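Local coordinates for uncharacterized conserved protein YndB, AHSA1/START domain (Micromonospora chersina, PDB 6V04) that is of unknown function but is encoded in the dynemicin biosynthetic locus, and its START/Bet v1-like folds suggest a cyclase/aromatase-like or ligand-binding part in that pathway, at residues W147-D152 / G244-G249; V214-A219 / L248-L253; F58-F63 / S143-R148; E192-F197 / R259-A264; T223-R228 / L238-Q243. All blocks are in the same frame, centred on the assembly; numbering follows the deposited sequence. Where two conformers were deposited one is given.

Interaction 1: W147-D152 / G244-G249; sequences WRQEID and GWHRLG. With MG (magnesium ion), chain C.
The side-chain amide of Gln-149 lies stacked on one face of the His-246 imidazole, the two planes 23° apart and NE2 of Gln-149 3.6 Å from NE2 of His-246. Its other end works as a ligand: OE1 of Gln-149 binds the magnesium ion at 2.0 Å. With CG between backbone N and carbonyl carbon (chi1 66°), the extended chain lays the amide over the ring with OE1 reaching the metal. Deeper in, Trp-147 and Trp-245 cross at about a right angle, the CZ3 edge of Trp-147 meeting CB of Trp-245 at 3.7 Å. Ile-151 brings CD1 to 3.5 Å from NE1 of Trp-245, an N-H that bonds to the carbonyl of His-242. No direct hydrogen bond crosses; a water links Gln-149 O and Gly-244 N. Outward, Asp-252 holds NE1 of Trp-147, and Arg-148 clamps Asp-152 end-on. The contact joins the start of edge strand 151-157 to the loop before helix 252-277 of this Bet v1-like fold, with a magnesium site beside it.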
# COMPACT_ATOMS: atom_id res chain seq x y z
N TRP A 147 5.17 -0.37 11.45
CA TRP A 147 4.08 0.31 10.76
C TRP A 147 4.66 1.39 9.85
O TRP A 147 5.65 2.03 10.18
CB TRP A 147 3.06 0.87 11.77
CG TRP A 147 3.54 1.95 12.70
CD1 TRP A 147 4.15 1.79 13.92
CD2 TRP A 147 3.38 3.36 12.52
NE1 TRP A 147 4.40 3.02 14.48
CE2 TRP A 147 3.94 4.00 13.64
CE3 TRP A 147 2.83 4.15 11.51
CZ2 TRP A 147 3.96 5.38 13.78
CZ3 TRP A 147 2.86 5.51 11.63
CH2 TRP A 147 3.41 6.12 12.77
N ARG A 148 4.06 1.52 8.68
CA ARG A 148 4.58 2.44 7.67
C ARG A 148 4.12 3.87 7.93
O ARG A 148 2.93 4.12 8.17
CB ARG A 148 4.14 1.95 6.30
CG ARG A 148 4.80 2.68 5.14
CD ARG A 148 4.72 1.88 3.86
NE ARG A 148 3.36 1.76 3.38
CZ ARG A 148 2.80 2.56 2.48
NH1 ARG A 148 1.55 2.35 2.10
NH2 ARG A 148 3.48 3.57 1.94
N GLN A 149 5.05 4.82 7.84
CA GLN A 149 4.76 6.17 8.30
C GLN A 149 3.74 6.91 7.45
O GLN A 149 3.15 7.88 7.93
CB GLN A 149 6.04 7.00 8.38
CG GLN A 149 6.71 7.28 7.05
CD GLN A 149 8.10 7.86 7.23
OE1 GLN A 149 8.96 7.25 7.88
NE2 GLN A 149 8.33 9.04 6.68
N GLU A 150 3.54 6.52 6.19
CA GLU A 150 2.57 7.18 5.32
C GLU A 150 1.56 6.16 4.82
O GLU A 150 1.85 4.95 4.77
CB GLU A 150 3.25 7.87 4.13
CG GLU A 150 4.34 7.09 3.46
CD GLU A 150 5.15 7.96 2.52
OE1 GLU A 150 4.59 8.41 1.50
OE2 GLU A 150 6.33 8.22 2.82
N ILE A 151 0.34 6.65 4.55
CA ILE A 151 -0.75 5.88 3.95
C ILE A 151 -0.81 6.25 2.48
O ILE A 151 -0.75 7.43 2.12
CB ILE A 151 -2.10 6.19 4.61
CG1 ILE A 151 -2.07 5.81 6.09
CG2 ILE A 151 -3.23 5.48 3.90
CD1 ILE A 151 -3.28 6.33 6.85
N ASP A 152 -0.97 5.25 1.61
CA ASP A 152 -1.29 5.54 0.22
C ASP A 152 -2.12 4.40 -0.34
O ASP A 152 -2.26 3.34 0.27
CB ASP A 152 -0.03 5.80 -0.60
CG ASP A 152 1.06 4.84 -0.32
OD1 ASP A 152 0.79 3.63 -0.37
OD2 ASP A 152 2.20 5.31 -0.05
N GLY A 244 2.00 12.23 7.80
CA GLY A 244 2.19 12.97 9.04
C GLY A 244 2.14 12.14 10.31
O GLY A 244 2.48 12.67 11.38
N TRP A 245 1.78 10.86 10.21
CA TRP A 245 1.49 10.04 11.39
C TRP A 245 2.70 9.92 12.30
O TRP A 245 2.55 9.87 13.54
CB TRP A 245 1.04 8.64 10.93
CG TRP A 245 -0.06 8.78 9.95
CD1 TRP A 245 0.03 8.63 8.59
CD2 TRP A 245 -1.39 9.19 10.23
NE1 TRP A 245 -1.19 8.91 8.02
CE2 TRP A 245 -2.08 9.25 9.01
CE3 TRP A 245 -2.08 9.50 11.41
CZ2 TRP A 245 -3.42 9.63 8.93
CZ3 TRP A 245 -3.41 9.86 11.33
CH2 TRP A 245 -4.07 9.91 10.11
N HIS A 246 3.89 9.88 11.73
CA HIS A 246 5.12 9.73 12.49
C HIS A 246 5.60 11.03 13.14
O HIS A 246 6.59 10.99 13.89
CB HIS A 246 6.22 9.20 11.58
CG HIS A 246 6.58 10.15 10.48
ND1 HIS A 246 5.67 10.60 9.55
CD2 HIS A 246 7.75 10.75 10.18
CE1 HIS A 246 6.27 11.44 8.73
NE2 HIS A 246 7.53 11.55 9.09
N ARG A 247 4.99 12.17 12.85
CA ARG A 247 5.43 13.44 13.42
C ARG A 247 4.35 14.07 14.30
O ARG A 247 4.34 15.29 14.48
CB ARG A 247 5.86 14.41 12.31
CG ARG A 247 4.87 14.58 11.18
CD ARG A 247 5.32 15.70 10.25
NE ARG A 247 4.63 15.67 8.97
CZ ARG A 247 3.42 16.18 8.74
NH1 ARG A 247 2.89 16.10 7.53
NH2 ARG A 247 2.75 16.76 9.72
N LEU A 248 3.45 13.26 14.84
CA LEU A 248 2.37 13.76 15.68
C LEU A 248 2.80 14.04 17.11
O LEU A 248 2.04 14.70 17.83
CB LEU A 248 1.22 12.75 15.68
CG LEU A 248 0.52 12.54 14.34
CD1 LEU A 248 -0.54 11.47 14.47
CD2 LEU A 248 -0.08 13.83 13.82
N GLY A 249 3.96 13.57 17.55
CA GLY A 249 4.36 13.81 18.93
C GLY A 249 3.52 13.07 19.93
O GLY A 249 3.38 13.53 21.08
MG MG C . 10.92 7.35 8.46
O HOH W 1 3.76 10.36 6.81

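Interaction 2: V214-A219 / L248-L253; sequences VEIPGA and LGLSDL
Ala-219 and Leu-248 make the tight end of this contact, where a type II beta turn, Ile-216 to Ala-219, meets the loop leading into helix 252-277, the long C-terminal helix of the second Bet v1-like unit. CB of Ala-219 sits 3.7 Å from CD2 of Leu-248. That same methyl reaches CG1 of Ile-216 at 4.1 Å, so one branch of the leucine touches both ends of the turn. The isoleucine and Leu-248 cross at about a right angle, and both side chains also lie against Leu-258 of the helix and Thr-223 of strand 223-230 on the buried side.

Toward solvent the apolar fit thins out. Leu-250 splits its branches: CD1 comes no nearer than 4.1 Å to CG2 of Ile-216, while CD2 meets only backbone, 3.6 Å from the carbonyl O of Gly-218. Pro-217 and Gly-218 are exposed here, and the glycine's phi of 93° is one that a side chain would jam against the preceding carbonyl. The turn is closed by Ala-219 N bonding to Ile-216 O, and no hydrogen bond joins the two segments. CA of Ala-219 makes a bent C-H...O contact, 3.3 Å from the carbonyl O of Leu-248.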
# COMPACT_ATOMS: atom_id res chain seq x y z
N VAL A 214 -6.01 17.02 8.17
CA VAL A 214 -6.83 16.45 9.24
C VAL A 214 -6.09 16.63 10.55
O VAL A 214 -4.97 16.14 10.73
CB VAL A 214 -7.17 14.98 8.97
CG1 VAL A 214 -8.05 14.44 10.10
CG2 VAL A 214 -7.87 14.82 7.64
N GLU A 215 -6.73 17.34 11.48
CA GLU A 215 -6.18 17.56 12.80
C GLU A 215 -6.37 16.31 13.64
O GLU A 215 -7.40 15.65 13.55
CB GLU A 215 -6.88 18.73 13.49
CG GLU A 215 -6.76 20.05 12.81
CD GLU A 215 -7.41 21.17 13.62
OE1 GLU A 215 -8.02 20.87 14.68
OE2 GLU A 215 -7.32 22.33 13.19
N ILE A 216 -5.39 16.03 14.50
CA ILE A 216 -5.41 14.89 15.40
C ILE A 216 -5.41 15.41 16.83
O ILE A 216 -4.49 16.12 17.23
CB ILE A 216 -4.20 13.97 15.16
CG1 ILE A 216 -4.13 13.54 13.68
CG2 ILE A 216 -4.26 12.78 16.10
CD1 ILE A 216 -5.34 12.73 13.20
N PRO A 217 -6.42 15.10 17.64
CA PRO A 217 -6.42 15.56 19.04
C PRO A 217 -5.14 15.18 19.76
O PRO A 217 -4.71 14.02 19.75
CB PRO A 217 -7.65 14.86 19.64
CG PRO A 217 -8.54 14.59 18.47
CD PRO A 217 -7.61 14.28 17.34
N GLY A 218 -4.51 16.18 20.38
CA GLY A 218 -3.32 15.98 21.17
C GLY A 218 -2.02 16.15 20.41
O GLY A 218 -0.96 16.21 21.05
N ALA A 219 -2.06 16.26 19.09
CA ALA A 219 -0.87 16.15 18.25
C ALA A 219 -0.17 17.48 18.06
O ALA A 219 -0.79 18.55 18.10
CB ALA A 219 -1.25 15.57 16.90
N LEU A 248 3.45 13.26 14.84
CA LEU A 248 2.37 13.76 15.68
C LEU A 248 2.80 14.04 17.11
O LEU A 248 2.04 14.70 17.83
CB LEU A 248 1.22 12.75 15.68
CG LEU A 248 0.52 12.54 14.34
CD1 LEU A 248 -0.54 11.47 14.47
CD2 LEU A 248 -0.08 13.83 13.82
N GLY A 249 3.96 13.57 17.55
CA GLY A 249 4.36 13.81 18.93
C GLY A 249 3.52 13.07 19.93
O GLY A 249 3.38 13.53 21.08
N LEU A 250 2.94 11.94 19.54
CA LEU A 250 2.15 11.09 20.41
C LEU A 250 2.93 9.81 20.70
O LEU A 250 4.03 9.58 20.17
CB LEU A 250 0.78 10.80 19.77
CG LEU A 250 -0.13 12.01 19.55
CD1 LEU A 250 -1.34 11.61 18.76
CD2 LEU A 250 -0.54 12.60 20.88
N SER A 251 2.37 8.96 21.55
CA SER A 251 3.03 7.69 21.81
C SER A 251 3.04 6.86 20.53
O SER A 251 2.20 7.02 19.65
CB SER A 251 2.34 6.92 22.93
OG SER A 251 1.13 6.34 22.48
N ASP A 252 4.00 5.94 20.44
CA ASP A 252 4.08 5.15 19.21
C ASP A 252 2.82 4.34 19.00
O ASP A 252 2.33 4.22 17.87
CB ASP A 252 5.29 4.23 19.23
CG ASP A 252 5.35 3.38 17.99
OD1 ASP A 252 5.70 3.93 16.93
OD2 ASP A 252 5.00 2.19 18.06
N LEU A 253 2.26 3.77 20.07
CA LEU A 253 1.03 3.00 19.88
C LEU A 253 -0.13 3.89 19.44
O LEU A 253 -0.97 3.47 18.65
CB LEU A 253 0.70 2.22 21.13
CG LEU A 253 1.69 1.07 21.41
CD1 LEU A 253 1.31 0.38 22.71
CD2 LEU A 253 1.70 0.08 20.27

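Interaction 3: F58-F63 / S143-R148; sequences FGDGDF and SRYDWR. With NA (sodium ion), chain B.
This is a polar, water-threaded contact in which the loop between strands 53-57 and 63-72 meets the linker from helix 116-139 to strand 151-157, Asp-60 and Asp-62 receiving Arg-148. The backbone N of Arg-148 bonds to OD2 of Asp-60 at 2.9 Å, on the anti lone pair, while its guanidinium makes a side-on salt bridge: NH1 (2.9 Å) and NE (3.2 Å) both reach OD2 of Asp-62, which lies in the guanidinium plane. OD1 of Asp-62 pairs with Arg-259. A bend at chi3 (67°) turns Arg-148 into that grip. OD1 of Asp-60 accepts from the N of Asp-62, an Asx turn in this N-terminal Bet v1-like unit. Were Asp-60 cut back to alanine, the Arg-148 N-H would probably lose its acceptor and the turn would relax. One water joins OD2 of both aspartates to OH of Tyr-145, and that hydroxyl sits over a face of the Phe-58 ring, 3.6 Å from its CG. Arg-144, whose NH1 bonds to Ala-38, gives a weak NH2 bond to Phe-58 O, and OD1 of Asp-146 binds the sodium ion.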
# COMPACT_ATOMS: atom_id res chain seq x y z
N PHE A 58 0.66 -6.54 6.53
CA PHE A 58 1.84 -5.94 7.12
C PHE A 58 1.63 -5.50 8.56
O PHE A 58 2.59 -5.07 9.20
CB PHE A 58 2.33 -4.79 6.24
CG PHE A 58 2.66 -5.24 4.86
CD1 PHE A 58 3.77 -6.04 4.64
CD2 PHE A 58 1.82 -4.96 3.81
CE1 PHE A 58 4.06 -6.50 3.38
CE2 PHE A 58 2.12 -5.41 2.53
CZ PHE A 58 3.23 -6.20 2.32
N GLY A 59 0.42 -5.64 9.09
CA GLY A 59 0.16 -5.40 10.49
C GLY A 59 -0.18 -3.97 10.83
O GLY A 59 -0.37 -3.66 12.03
N ASP A 60 -0.30 -3.11 9.83
CA ASP A 60 -0.53 -1.68 10.00
C ASP A 60 -1.73 -1.18 9.22
O ASP A 60 -1.89 0.04 9.07
CB ASP A 60 0.73 -0.88 9.61
CG ASP A 60 1.11 -1.06 8.17
OD1 ASP A 60 0.42 -1.81 7.47
OD2 ASP A 60 2.11 -0.43 7.77
N GLY A 61 -2.57 -2.07 8.70
CA GLY A 61 -3.65 -1.70 7.82
C GLY A 61 -3.39 -2.05 6.37
O GLY A 61 -4.35 -2.21 5.61
N ASP A 62 -2.14 -2.17 5.97
CA ASP A 62 -1.79 -2.47 4.58
C ASP A 62 -1.77 -3.98 4.34
O ASP A 62 -1.40 -4.77 5.22
CB ASP A 62 -0.42 -1.89 4.23
CG ASP A 62 -0.42 -0.38 4.04
OD1 ASP A 62 -1.48 0.28 4.17
OD2 ASP A 62 0.68 0.14 3.77
N PHE A 63 -2.14 -4.37 3.13
CA PHE A 63 -2.15 -5.77 2.74
C PHE A 63 -2.22 -5.83 1.22
O PHE A 63 -2.58 -4.84 0.58
CB PHE A 63 -3.33 -6.52 3.36
CG PHE A 63 -4.67 -6.09 2.86
CD1 PHE A 63 -5.31 -4.99 3.41
CD2 PHE A 63 -5.32 -6.81 1.86
CE1 PHE A 63 -6.57 -4.61 2.97
CE2 PHE A 63 -6.58 -6.42 1.42
CZ PHE A 63 -7.20 -5.33 1.98
N SER A 143 13.52 -8.38 10.89
CA SER A 143 13.85 -7.12 10.25
C SER A 143 12.61 -6.41 9.72
O SER A 143 12.74 -5.43 8.99
CB SER A 143 14.83 -7.38 9.11
OG SER A 143 14.21 -8.26 8.21
N ARG A 144 11.41 -6.88 10.08
CA ARG A 144 10.16 -6.24 9.69
C ARG A 144 10.10 -4.79 10.15
O ARG A 144 10.56 -4.45 11.25
CB ARG A 144 8.97 -6.95 10.35
CG ARG A 144 8.71 -8.38 9.95
CD ARG A 144 7.78 -8.47 8.75
NE ARG A 144 6.47 -7.85 8.96
CZ ARG A 144 5.42 -8.46 9.50
NH1 ARG A 144 5.50 -9.72 9.92
NH2 ARG A 144 4.27 -7.79 9.63
N TYR A 145 9.42 -3.95 9.38
CA TYR A 145 8.98 -2.69 9.98
C TYR A 145 7.69 -2.93 10.75
O TYR A 145 6.96 -3.89 10.49
CB TYR A 145 8.77 -1.60 8.93
CG TYR A 145 7.71 -1.83 7.88
CD1 TYR A 145 6.36 -1.56 8.11
CD2 TYR A 145 8.07 -2.24 6.61
CE1 TYR A 145 5.40 -1.75 7.11
CE2 TYR A 145 7.14 -2.42 5.61
CZ TYR A 145 5.81 -2.18 5.85
OH TYR A 145 4.91 -2.37 4.80
N ASP A 146 7.44 -2.07 11.76
CA ASP A 146 6.23 -2.27 12.55
C ASP A 146 5.02 -1.60 11.93
O ASP A 146 3.96 -2.22 11.82
CB ASP A 146 6.43 -1.81 14.00
CG ASP A 146 7.00 -0.41 14.16
OD1 ASP A 146 7.25 0.31 13.18
OD2 ASP A 146 7.18 -0.02 15.34
N TRP A 147 5.17 -0.37 11.45
CA TRP A 147 4.08 0.31 10.76
C TRP A 147 4.66 1.39 9.85
O TRP A 147 5.65 2.03 10.18
CB TRP A 147 3.06 0.87 11.77
CG TRP A 147 3.54 1.95 12.70
CD1 TRP A 147 4.15 1.79 13.92
CD2 TRP A 147 3.38 3.36 12.52
NE1 TRP A 147 4.40 3.02 14.48
CE2 TRP A 147 3.94 4.00 13.64
CE3 TRP A 147 2.83 4.15 11.51
CZ2 TRP A 147 3.96 5.38 13.78
CZ3 TRP A 147 2.86 5.51 11.63
CH2 TRP A 147 3.41 6.12 12.77
N ARG A 148 4.06 1.52 8.68
CA ARG A 148 4.58 2.44 7.67
C ARG A 148 4.12 3.87 7.93
O ARG A 148 2.93 4.12 8.17
CB ARG A 148 4.14 1.95 6.30
CG ARG A 148 4.80 2.68 5.14
CD ARG A 148 4.72 1.88 3.86
NE ARG A 148 3.36 1.76 3.38
CZ ARG A 148 2.80 2.56 2.48
NH1 ARG A 148 1.55 2.35 2.10
NH2 ARG A 148 3.48 3.57 1.94
NA NA B . 8.72 2.17 13.37
O HOH W 2 3.55 -4.86 11.84
O HOH W 3 5.43 -5.02 8.55
O HOH W 4 2.78 -0.92 5.18
O HOH W 5 7.68 2.52 15.62
O HOH W 6 6.95 3.36 12.31

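Interaction 4: E192-F197 / R259-A264; sequences EGPRRF and RHRFAA
The carbonyl O of Pro-194 takes both terminal nitrogens of Arg-261, NH2 at 2.8 Å and NH1 at 3.0 Å. The oxygen lies in the guanidinium plane; NH1 arrives on a lone pair in the carbonyl plane, whereas NH2 stands 37° above it. The arginine chain kinks between CG and NE (chi3 64°), which brings the guanidinium against the loop, where the Glu-192 to Gly-193 peptide covers one of its faces. A water connects NH1 to the Gly-193 carbonyl, and NE forms a salt bridge with Asp-190, against only a long one with Glu-192. With a leucine in place of Arg-261, the Pro-194 carbonyl would probably lose both donors and Asp-190 this salt bridge. Beside this grip, Phe-262 points its edge at the face of Phe-197 in a T-shaped stack, centroids 4.9 Å apart and planes at 67°, with CZ of Phe-262 over the ring centre. Helix 252-277 thus lies against the start of strand 196-205, and Phe-262 also touches Ile-151 of strand 151-157 and Trp-245 of the loop before the helix.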
# COMPACT_ATOMS: atom_id res chain seq x y z
N GLU A 192 -13.24 1.96 17.66
CA GLU A 192 -12.29 2.73 18.46
C GLU A 192 -12.59 4.23 18.34
O GLU A 192 -13.54 4.65 17.67
CB GLU A 192 -10.85 2.44 18.01
CG GLU A 192 -10.45 0.98 18.16
CD GLU A 192 -9.22 0.63 17.33
OE1 GLU A 192 -9.35 0.50 16.09
OE2 GLU A 192 -8.13 0.47 17.92
N GLY A 193 -11.75 5.04 18.99
CA GLY A 193 -11.91 6.47 18.96
C GLY A 193 -10.56 7.14 18.83
O GLY A 193 -9.51 6.50 19.02
N PRO A 194 -10.53 8.43 18.49
CA PRO A 194 -11.67 9.31 18.19
C PRO A 194 -12.40 8.91 16.90
O PRO A 194 -11.80 8.21 16.09
CB PRO A 194 -11.03 10.70 18.04
CG PRO A 194 -9.61 10.56 18.54
CD PRO A 194 -9.25 9.13 18.34
N ARG A 195 -13.65 9.33 16.74
CA ARG A 195 -14.40 9.13 15.50
C ARG A 195 -14.44 10.38 14.62
O ARG A 195 -14.36 10.27 13.39
CB ARG A 195 -15.83 8.70 15.84
CG ARG A 195 -16.74 8.52 14.66
CD ARG A 195 -17.96 7.68 15.05
NE ARG A 195 -17.61 6.30 15.36
CZ ARG A 195 -18.50 5.33 15.54
NH1 ARG A 195 -19.79 5.58 15.43
NH2 ARG A 195 -18.10 4.10 15.82
N ARG A 196 -14.53 11.56 15.21
CA ARG A 196 -14.70 12.82 14.49
C ARG A 196 -13.40 13.61 14.52
O ARG A 196 -12.87 13.90 15.60
CB ARG A 196 -15.83 13.63 15.14
CG ARG A 196 -16.05 15.02 14.60
CD ARG A 196 -17.09 15.78 15.43
NE ARG A 196 -18.36 15.06 15.48
CZ ARG A 196 -19.39 15.27 14.67
NH1 ARG A 196 -19.31 16.18 13.69
NH2 ARG A 196 -20.49 14.56 14.82
N PHE A 197 -12.89 13.96 13.34
CA PHE A 197 -11.67 14.73 13.21
C PHE A 197 -11.94 16.03 12.46
O PHE A 197 -12.69 16.05 11.48
CB PHE A 197 -10.60 13.92 12.46
CG PHE A 197 -10.20 12.67 13.18
CD1 PHE A 197 -10.95 11.52 13.07
CD2 PHE A 197 -9.08 12.66 13.99
CE1 PHE A 197 -10.59 10.37 13.75
CE2 PHE A 197 -8.71 11.52 14.67
CZ PHE A 197 -9.47 10.37 14.55
N ARG A 259 -2.73 5.50 12.33
CA ARG A 259 -2.35 5.17 10.96
C ARG A 259 -3.15 3.97 10.46
O ARG A 259 -3.70 3.99 9.35
CB ARG A 259 -0.85 4.90 10.88
CG ARG A 259 -0.33 4.69 9.47
CD ARG A 259 -0.40 3.25 9.00
NE ARG A 259 0.25 3.20 7.68
CZ ARG A 259 -0.09 2.41 6.68
NH1 ARG A 259 -1.06 1.52 6.76
NH2 ARG A 259 0.58 2.52 5.53
N HIS A 260 -3.24 2.92 11.28
CA HIS A 260 -3.98 1.72 10.92
C HIS A 260 -5.46 2.03 10.67
O HIS A 260 -6.05 1.60 9.67
CB HIS A 260 -3.79 0.69 12.03
CG HIS A 260 -4.17 -0.71 11.66
ND1 HIS A 260 -3.49 -1.80 12.14
CD2 HIS A 260 -5.17 -1.19 10.88
CE1 HIS A 260 -4.06 -2.91 11.68
NE2 HIS A 260 -5.08 -2.56 10.92
N ARG A 261 -6.09 2.79 11.58
CA ARG A 261 -7.51 3.09 11.43
C ARG A 261 -7.77 3.94 10.20
O ARG A 261 -8.75 3.72 9.48
CB ARG A 261 -8.02 3.80 12.67
CG ARG A 261 -7.98 2.95 13.94
CD ARG A 261 -8.41 3.76 15.15
NE ARG A 261 -9.80 4.18 15.03
CZ ARG A 261 -10.29 5.37 15.36
NH1 ARG A 261 -9.50 6.33 15.86
NH2 ARG A 261 -11.58 5.61 15.21
N PHE A 262 -6.93 4.95 9.96
CA PHE A 262 -7.11 5.76 8.76
C PHE A 262 -6.83 4.95 7.50
O PHE A 262 -7.49 5.17 6.48
CB PHE A 262 -6.22 7.00 8.83
CG PHE A 262 -6.84 8.15 9.58
CD1 PHE A 262 -6.80 8.21 10.96
CD2 PHE A 262 -7.45 9.19 8.90
CE1 PHE A 262 -7.35 9.28 11.64
CE2 PHE A 262 -7.99 10.27 9.58
CZ PHE A 262 -7.95 10.31 10.95
N ALA A 263 -5.89 4.00 7.54
CA ALA A 263 -5.66 3.17 6.35
C ALA A 263 -6.90 2.37 5.99
O ALA A 263 -7.25 2.23 4.81
CB ALA A 263 -4.46 2.24 6.57
N ALA A 264 -7.58 1.81 7.00
CA ALA A 264 -8.80 1.07 6.73
C ALA A 264 -9.88 1.99 6.19
O ALA A 264 -10.69 1.59 5.34
CB ALA A 264 -9.26 0.38 8.01
O HOH W 7 -7.21 6.17 17.48

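Interaction 5: T223-R228 / L238-Q243; sequences TACQVR and LSVSHQ
His-242 points its ring edge at Thr-223, NE2 donating to OG1 of Thr-223 at 2.9 Å with the oxygen close to the imidazole plane. Thr-223 OG1 is itself bonded to the carbonyl of Val-214, and ND1 of the histidine to Trp-266, so both ring nitrogens are engaged and the ring's rotation is fixed. Its flat side meets the neighbouring strand: CB of Cys-225 stands over one face, 4.3 Å from the ring centroid, in a CH-pi contact. CG of His-242 is anti to the backbone N (chi1 -163°), which leans the ring toward the threonine.

The two strands form an antiparallel beta hairpin, axes 4.7 Å apart, within the C-terminal Bet v1-like sheet. Ala-224 with Gln-243, Gln-226 with Ser-241 and Arg-228 with Ser-239 are hydrogen-bonded pairs; Cys-225 with His-242 and Val-227 with Val-240 are non-hydrogen-bonded pairs. On the face of Cys-225 and Val-227, CG1 of Val-227 meets CD1 of Leu-238 at 3.6 Å, and CG2 of Val-227 lies 4.1 Å from CG2 of Val-240, against Trp-266 of helix 252-277. On the opposite face, a water gives a weak hydrogen bond to Arg-228 O and also pairs with OG of Ser-239.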
# COMPACT_ATOMS: atom_id res chain seq x y z
N THR A 223 -2.03 16.27 10.06
CA THR A 223 -1.76 15.36 8.96
C THR A 223 -2.21 15.99 7.64
O THR A 223 -3.04 16.90 7.62
CB THR A 223 -2.46 14.01 9.16
OG1 THR A 223 -3.88 14.16 9.14
CG2 THR A 223 -2.03 13.37 10.46
N ALA A 224 -1.61 15.54 6.54
CA ALA A 224 -1.79 16.16 5.23
C ALA A 224 -2.26 15.12 4.23
O ALA A 224 -1.64 14.06 4.11
CB ALA A 224 -0.49 16.81 4.74
N CYS A 225 -3.32 15.43 3.51
CA CYS A 225 -3.92 14.49 2.57
C CYS A 225 -3.92 15.08 1.18
O CYS A 225 -4.31 16.24 0.98
CB CYS A 225 -5.34 14.15 2.99
SG CYS A 225 -6.09 12.99 1.87
N GLN A 226 -3.51 14.26 0.21
CA GLN A 226 -3.50 14.62 -1.20
C GLN A 226 -4.21 13.52 -1.96
O GLN A 226 -3.85 12.35 -1.84
CB GLN A 226 -2.07 14.79 -1.70
CG GLN A 226 -1.28 15.88 -1.00
CD GLN A 226 0.03 15.38 -0.42
OE1 GLN A 226 0.68 14.51 -1.01
NE2 GLN A 226 0.41 15.91 0.73
N VAL A 227 -5.22 13.90 -2.74
CA VAL A 227 -5.97 12.99 -3.60
C VAL A 227 -5.83 13.51 -5.03
O VAL A 227 -5.96 14.71 -5.27
CB VAL A 227 -7.45 12.93 -3.19
CG1 VAL A 227 -8.23 11.97 -4.08
CG2 VAL A 227 -7.59 12.53 -1.73
N ARG A 228 -5.56 12.61 -5.96
CA ARG A 228 -5.36 13.02 -7.34
C ARG A 228 -5.97 11.99 -8.27
O ARG A 228 -6.12 10.82 -7.91
CB ARG A 228 -3.87 13.19 -7.66
CG ARG A 228 -3.10 13.94 -6.59
CD ARG A 228 -1.87 14.65 -7.12
NE ARG A 228 -0.95 15.00 -6.04
CZ ARG A 228 -1.20 15.90 -5.10
NH1 ARG A 228 -2.35 16.57 -5.08
NH2 ARG A 228 -0.29 16.14 -4.16
N LEU A 238 -7.39 6.88 -9.41
CA LEU A 238 -7.65 7.69 -8.23
C LEU A 238 -6.67 7.26 -7.16
O LEU A 238 -6.65 6.09 -6.77
CB LEU A 238 -9.08 7.48 -7.78
CG LEU A 238 -9.43 8.07 -6.42
CD1 LEU A 238 -9.33 9.58 -6.47
CD2 LEU A 238 -10.83 7.64 -6.00
N SER A 239 -5.84 8.19 -6.70
CA SER A 239 -4.81 7.89 -5.71
C SER A 239 -4.95 8.81 -4.51
O SER A 239 -5.38 9.97 -4.62
CB SER A 239 -3.40 8.02 -6.30
OG SER A 239 -3.09 9.37 -6.64
N VAL A 240 -4.58 8.28 -3.35
CA VAL A 240 -4.58 9.04 -2.11
C VAL A 240 -3.22 8.88 -1.45
O VAL A 240 -2.59 7.83 -1.53
CB VAL A 240 -5.70 8.60 -1.14
CG1 VAL A 240 -5.58 7.13 -0.79
CG2 VAL A 240 -5.64 9.46 0.13
N SER A 241 -2.77 9.96 -0.81
CA SER A 241 -1.62 9.95 0.08
C SER A 241 -2.03 10.69 1.35
O SER A 241 -2.55 11.81 1.27
CB SER A 241 -0.42 10.64 -0.55
OG SER A 241 0.67 10.74 0.36
N HIS A 242 -1.78 10.09 2.51
CA HIS A 242 -2.11 10.73 3.78
C HIS A 242 -0.90 10.59 4.69
O HIS A 242 -0.56 9.47 5.10
CB HIS A 242 -3.37 10.10 4.37
CG HIS A 242 -4.00 10.92 5.44
ND1 HIS A 242 -5.28 10.67 5.91
CD2 HIS A 242 -3.54 11.99 6.13
CE1 HIS A 242 -5.56 11.54 6.86
NE2 HIS A 242 -4.53 12.35 7.01
N GLN A 243 -0.25 11.71 4.98
CA GLN A 243 1.05 11.74 5.64
C GLN A 243 0.98 12.45 6.98
O GLN A 243 0.06 13.24 7.25
CB GLN A 243 2.09 12.44 4.77
CG GLN A 243 2.38 11.72 3.46
CD GLN A 243 3.39 12.45 2.60
OE1 GLN A 243 3.51 13.67 2.66
NE2 GLN A 243 4.13 11.70 1.78
O HOH W 8 -2.29 11.41 -4.20
O HOH W 9 -3.59 9.30 -9.41

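From the N terminus, interaction 3 comes first, closing a loop from 58-63 to 143-148 across most of the first sheet and helix 116-139. Interaction 1 begins where it ends, sharing Trp-147 and Arg-148, and spans the second sheet to 244-249. Interaction 4 crosses interaction 1, opening within its span at 192-197 and ending later on helix 252-277. Interaction 2 lies within the span of interaction 4 and shares Leu-248 and Gly-249 with interaction 1. The hairpin of interaction 5 falls within the spans of interactions 1, 2 and 4. Arg-259 of helix 252-277 bonds to Asp-60, Arg-148 and Glu-150, tying the two halves together.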